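Local coordinates for protein putative Ribokinase II (Escherichia coli O6, PDB 3IQ0) that probably phosphorylates a sugar at the expense of ATP, as a putative ribokinase-like carbohydrate kinase of the pfkB family, at residues Pro34-Thr48 with Phe65-Val78. Numbering follows the deposited sequence.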
loop_
_atom_site.group_PDB
_atom_site.type_symbol
_atom_site.label_atom_id
_atom_site.label_comp_id
_atom_site.label_asym_id
_atom_site.label_seq_id
_atom_site.Cartn_x
_atom_site.Cartn_y
_atom_site.Cartn_z
ATOM N N PRO B 34 -8.639 7.364 6.286
ATOM C CA PRO B 34 -8.598 5.916 6.487
ATOM C C PRO B 34 -9.588 5.495 7.561
ATOM O O PRO B 34 -9.981 6.305 8.396
ATOM C CB PRO B 34 -7.164 5.680 6.938
ATOM C CG PRO B 34 -6.910 6.888 7.782
ATOM C CD PRO B 34 -7.456 7.998 6.894
ATOM N N TYR B 35 -9.975 4.227 7.530
ATOM C CA TYR B 35 -10.894 3.666 8.510
ATOM C C TYR B 35 -10.255 2.411 9.082
ATOM O O TYR B 35 -9.673 1.614 8.343
ATOM C CB TYR B 35 -12.233 3.314 7.850
ATOM C CG TYR B 35 -13.111 4.511 7.586
ATOM C CD1 TYR B 35 -13.825 5.113 8.621
ATOM C CD2 TYR B 35 -13.203 5.067 6.313
ATOM C CE1 TYR B 35 -14.606 6.242 8.398
ATOM C CE2 TYR B 35 -13.984 6.195 6.075
ATOM C CZ TYR B 35 -14.679 6.778 7.125
ATOM O OH TYR B 35 -15.433 7.906 6.909
ATOM N N PRO B 36 -10.340 2.224 10.408
ATOM C CA PRO B 36 -9.758 1.043 11.051
ATOM C C PRO B 36 -10.402 -0.214 10.476
ATOM O O PRO B 36 -11.611 -0.270 10.319
ATOM C CB PRO B 36 -10.114 1.238 12.522
ATOM C CG PRO B 36 -10.249 2.708 12.659
ATOM C CD PRO B 36 -10.967 3.106 11.404
ATOM N N SER B 37 -9.606 -1.223 10.155
ATOM C CA SER B 37 -10.183 -2.436 9.592
ATOM C C SER B 37 -9.338 -3.678 9.874
ATOM O O SER B 37 -8.352 -3.618 10.607
ATOM C CB SER B 37 -10.387 -2.257 8.085
ATOM O OG SER B 37 -11.228 -3.267 7.555
ATOM N N GLY B 38 -9.731 -4.803 9.286
ATOM C CA GLY B 38 -9.014 -6.045 9.519
ATOM C C GLY B 38 -9.899 -6.958 10.350
ATOM O O GLY B 38 -10.239 -6.631 11.489
ATOM N N ALA B 39 -10.269 -8.102 9.780
ATOM C CA ALA B 39 -11.138 -9.063 10.447
ATOM C C ALA B 39 -10.848 -9.231 11.940
ATOM O O ALA B 39 -11.744 -9.058 12.767
ATOM C CB ALA B 39 -11.064 -10.427 9.733
ATOM N N PRO B 40 -9.601 -9.569 12.308
ATOM C CA PRO B 40 -9.302 -9.739 13.734
ATOM C C PRO B 40 -9.576 -8.476 14.552
ATOM O O PRO B 40 -10.076 -8.555 15.676
ATOM C CB PRO B 40 -7.818 -10.110 13.740
ATOM C CG PRO B 40 -7.630 -10.790 12.410
ATOM C CD PRO B 40 -8.425 -9.902 11.484
ATOM N N ALA B 41 -9.246 -7.316 13.981
ATOM C CA ALA B 41 -9.448 -6.042 14.667
ATOM C C ALA B 41 -10.927 -5.734 14.878
ATOM O O ALA B 41 -11.323 -5.262 15.942
ATOM C CB ALA B 41 -8.782 -4.909 13.887
ATOM N N ILE B 42 -11.743 -5.988 13.862
ATOM C CA ILE B 42 -13.173 -5.741 13.981
ATOM C C ILE B 42 -13.776 -6.720 14.994
ATOM O O ILE B 42 -14.620 -6.343 15.810
ATOM C CB ILE B 42 -13.874 -5.883 12.615
ATOM C CG1 ILE B 42 -13.219 -4.938 11.605
ATOM C CG2 ILE B 42 -15.352 -5.555 12.756
ATOM C CD1 ILE B 42 -13.656 -5.157 10.182
ATOM N N PHE B 43 -13.337 -7.973 14.942
ATOM C CA PHE B 43 -13.818 -8.987 15.877
ATOM C C PHE B 43 -13.551 -8.519 17.304
ATOM O O PHE B 43 -14.459 -8.455 18.136
ATOM C CB PHE B 43 -13.077 -10.317 15.659
ATOM C CG PHE B 43 -13.329 -11.352 16.737
ATOM C CD1 PHE B 43 -14.430 -12.202 16.667
ATOM C CD2 PHE B 43 -12.459 -11.476 17.820
ATOM C CE1 PHE B 43 -14.664 -13.164 17.653
ATOM C CE2 PHE B 43 -12.680 -12.434 18.820
ATOM C CZ PHE B 43 -13.784 -13.278 18.734
ATOM N N ILE B 44 -12.294 -8.193 17.575
ATOM C CA ILE B 44 -11.889 -7.766 18.906
ATOM C C ILE B 44 -12.525 -6.453 19.341
ATOM O O ILE B 44 -12.752 -6.241 20.529
ATOM C CB ILE B 44 -10.343 -7.667 19.010
ATOM C CG1 ILE B 44 -9.907 -8.073 20.413
ATOM C CG2 ILE B 44 -9.862 -6.264 18.690
ATOM C CD1 ILE B 44 -10.208 -9.514 20.728
ATOM N N ASP B 45 -12.810 -5.566 18.393
ATOM C CA ASP B 45 -13.443 -4.300 18.760
ATOM C C ASP B 45 -14.867 -4.593 19.249
ATOM O O ASP B 45 -15.361 -3.954 20.187
ATOM C CB ASP B 45 -13.494 -3.345 17.572
ATOM C CG ASP B 45 -13.832 -1.926 17.984
ATOM O OD1 ASP B 45 -13.115 -1.372 18.838
ATOM O OD2 ASP B 45 -14.804 -1.361 17.448
ATOM N N GLN B 46 -15.525 -5.566 18.629
ATOM C CA GLN B 46 -16.883 -5.906 19.042
ATOM C C GLN B 46 -16.829 -6.539 20.426
ATOM O O GLN B 46 -17.693 -6.287 21.260
ATOM C CB GLN B 46 -17.539 -6.859 18.035
ATOM C CG GLN B 46 -18.983 -7.258 18.376
ATOM C CD GLN B 46 -19.870 -6.056 18.654
ATOM O OE1 GLN B 46 -20.003 -5.608 19.802
ATOM N NE2 GLN B 46 -20.470 -5.519 17.609
ATOM N N VAL B 47 -15.802 -7.345 20.680
ATOM C CA VAL B 47 -15.665 -7.967 21.989
ATOM C C VAL B 47 -15.521 -6.915 23.082
ATOM O O VAL B 47 -16.217 -6.976 24.089
ATOM C CB VAL B 47 -14.440 -8.899 22.063
ATOM C CG1 VAL B 47 -14.212 -9.329 23.490
ATOM C CG2 VAL B 47 -14.652 -10.117 21.168
ATOM N N THR B 48 -14.621 -5.955 22.891
ATOM C CA THR B 48 -14.423 -4.927 23.911
ATOM C C THR B 48 -15.616 -3.995 24.057
ATOM O O THR B 48 -15.840 -3.445 25.130
ATOM C CB THR B 48 -13.177 -4.058 23.644
ATOM O OG1 THR B 48 -12.892 -3.298 24.820
ATOM C CG2 THR B 48 -13.421 -3.077 22.476
ATOM N N PHE B 65 -1.474 5.451 9.653
ATOM C CA PHE B 65 -2.479 4.432 9.382
ATOM C C PHE B 65 -2.369 3.379 10.471
ATOM O O PHE B 65 -3.357 2.753 10.854
ATOM C CB PHE B 65 -2.252 3.799 8.008
ATOM C CG PHE B 65 -2.602 4.701 6.857
ATOM C CD1 PHE B 65 -3.303 5.888 7.066
ATOM C CD2 PHE B 65 -2.279 4.341 5.556
ATOM C CE1 PHE B 65 -3.679 6.697 5.998
ATOM C CE2 PHE B 65 -2.652 5.145 4.480
ATOM C CZ PHE B 65 -3.351 6.319 4.700
ATOM N N GLY B 66 -1.150 3.187 10.963
ATOM C CA GLY B 66 -0.940 2.236 12.032
ATOM C C GLY B 66 -1.498 2.839 13.307
ATOM O O GLY B 66 -2.111 2.143 14.116
ATOM N N ASP B 67 -1.306 4.147 13.471
ATOM C CA ASP B 67 -1.777 4.855 14.657
ATOM C C ASP B 67 -3.291 4.921 14.803
ATOM O O ASP B 67 -3.813 4.799 15.911
ATOM C CB ASP B 67 -1.233 6.287 14.685
ATOM C CG ASP B 67 0.277 6.340 14.762
ATOM O OD1 ASP B 67 0.901 5.300 15.065
ATOM O OD2 ASP B 67 0.843 7.433 14.530
ATOM N N ILE B 68 -4.005 5.123 13.703
ATOM C CA ILE B 68 -5.455 5.213 13.800
ATOM C C ILE B 68 -6.052 3.911 14.334
ATOM O O ILE B 68 -7.033 3.933 15.076
ATOM C CB ILE B 68 -6.105 5.589 12.447
ATOM C CG1 ILE B 68 -7.564 5.979 12.682
ATOM C CG2 ILE B 68 -6.005 4.429 11.464
ATOM C CD1 ILE B 68 -8.274 6.471 11.459
ATOM N N ASN B 69 -5.458 2.775 13.974
ATOM C CA ASN B 69 -5.957 1.498 14.472
ATOM C C ASN B 69 -5.625 1.331 15.951
ATOM O O ASN B 69 -6.481 0.929 16.738
ATOM C CB ASN B 69 -5.375 0.338 13.670
ATOM C CG ASN B 69 -6.023 0.197 12.307
ATOM O OD1 ASN B 69 -7.179 -0.219 12.196
ATOM N ND2 ASN B 69 -5.288 0.555 11.266
ATOM N N ILE B 70 -4.392 1.653 16.336
ATOM C CA ILE B 70 -3.997 1.532 17.735
ATOM C C ILE B 70 -4.821 2.452 18.630
ATOM O O ILE B 70 -5.217 2.058 19.726
ATOM C CB ILE B 70 -2.499 1.850 17.944
ATOM C CG1 ILE B 70 -1.645 0.716 17.376
ATOM C CG2 ILE B 70 -2.202 2.021 19.433
ATOM C CD1 ILE B 70 -0.153 0.979 17.430
ATOM N N HIS B 71 -5.081 3.670 18.162
ATOM C CA HIS B 71 -5.861 4.641 18.924
ATOM C C HIS B 71 -7.306 4.191 19.122
ATOM O O HIS B 71 -7.851 4.272 20.228
ATOM C CB HIS B 71 -5.854 6.002 18.218
ATOM C CG HIS B 71 -4.516 6.674 18.199
ATOM N ND1 HIS B 71 -4.256 7.785 17.429
ATOM C CD2 HIS B 71 -3.367 6.390 18.856
ATOM C CE1 HIS B 71 -3.000 8.159 17.610
ATOM N NE2 HIS B 71 -2.439 7.330 18.470
ATOM N N ARG B 72 -7.927 3.728 18.043
ATOM C CA ARG B 72 -9.311 3.263 18.091
ATOM C C ARG B 72 -9.457 2.079 19.045
ATOM O O ARG B 72 -10.314 2.085 19.919
ATOM C CB ARG B 72 -9.785 2.854 16.692
ATOM C CG ARG B 72 -11.046 1.997 16.695
ATOM C CD ARG B 72 -12.250 2.762 17.221
ATOM N NE ARG B 72 -12.968 3.429 16.143
ATOM C CZ ARG B 72 -14.005 2.905 15.496
ATOM N NH1 ARG B 72 -14.466 1.704 15.821
ATOM N NH2 ARG B 72 -14.575 3.581 14.508
ATOM N N LEU B 73 -8.627 1.060 18.861
ATOM C CA LEU B 73 -8.673 -0.129 19.711
ATOM C C LEU B 73 -8.396 0.193 21.177
ATOM O O LEU B 73 -9.085 -0.304 22.069
ATOM C CB LEU B 73 -7.670 -1.168 19.198
ATOM C CG LEU B 73 -8.175 -2.312 18.298
ATOM C CD1 LEU B 73 -9.526 -2.002 17.710
ATOM C CD2 LEU B 73 -7.160 -2.585 17.221
ATOM N N ALA B 74 -7.390 1.022 21.431
ATOM C CA ALA B 74 -7.059 1.380 22.807
ATOM C C ALA B 74 -8.207 2.156 23.438
ATOM O O ALA B 74 -8.610 1.877 24.568
ATOM C CB ALA B 74 -5.781 2.213 22.839
ATOM N N ALA B 75 -8.742 3.122 22.699
ATOM C CA ALA B 75 -9.843 3.937 23.192
ATOM C C ALA B 75 -11.074 3.092 23.489
ATOM O O ALA B 75 -11.835 3.402 24.402
ATOM C CB ALA B 75 -10.187 5.030 22.173
ATOM N N ASP B 76 -11.272 2.019 22.725
ATOM C CA ASP B 76 -12.423 1.160 22.945
ATOM C C ASP B 76 -12.214 0.172 24.091
ATOM O O ASP B 76 -13.126 -0.575 24.451
ATOM C CB ASP B 76 -12.805 0.427 21.657
ATOM C CG ASP B 76 -13.534 1.330 20.673
ATOM O OD1 ASP B 76 -13.999 2.420 21.080
ATOM O OD2 ASP B 76 -13.665 0.952 19.495
ATOM N N GLY B 77 -11.013 0.175 24.665
ATOM C CA GLY B 77 -10.736 -0.693 25.796
ATOM C C GLY B 77 -9.913 -1.936 25.527
ATOM O O GLY B 77 -9.719 -2.753 26.430
ATOM N N VAL B 78 -9.435 -2.093 24.297
ATOM C CA VAL B 78 -8.632 -3.267 23.952
ATOM C C VAL B 78 -7.204 -3.163 24.474
ATOM O O VAL B 78 -6.627 -2.080 24.516
ATOM C CB VAL B 78 -8.553 -3.478 22.423
ATOM C CG1 VAL B 78 -7.725 -4.714 22.121
ATOM C CG2 VAL B 78 -9.946 -3.614 21.842
#
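Pro36 lays its ring over helix 65-75 between Ile68 and Arg72, its CG 4.1 Å from Arg72 CB, and its CA and CB border the amide oxygen of Asn69. That oxygen, OD1, also accepts a weak hydrogen bond from Ser37 N (3.3 Å), while Asn69 ND2 donates to Phe65 O one turn back. Toward the start of the helix, Pro34, which follows a cis peptide bond, sets CG 3.7 Å from Phe65 CE1; the same phenyl ring meets Phe95 of the second subunit edge-to-face. Ile68, with CG1 anti to the backbone N (chi1 -167°), extends CD1 to Pro34 O, a buried oxygen without a polar partner. In this ribokinase-like fold, the chain passes from the smaller sheet, in relatives typically the lid over the sugar site, through Gly38 at the N-cap into helix 39-48, which runs 23° from the direction of helix 65-75. Ala41 and Ile44 pack on Leu73 between these helices. Farther along, Asp45 OD2 reaches the guanidinium edge of Arg72 in a salt bridge (3.5 Å to NH1), with Asp76 OD2 a longer 3.8 Å from the same NH1; Arg72 NH2 pairs with Glu298. Asp45 OD1 lies only 2.5 Å from Asp76 OD2, consistent with a shared proton. Thr48 OG1 donates to Asp76 O (2.8 Å) from above the carbonyl plane, beside the Schellman turn at Gly77, and Thr48 CG2 rests on Val78 CG2 (3.6 Å).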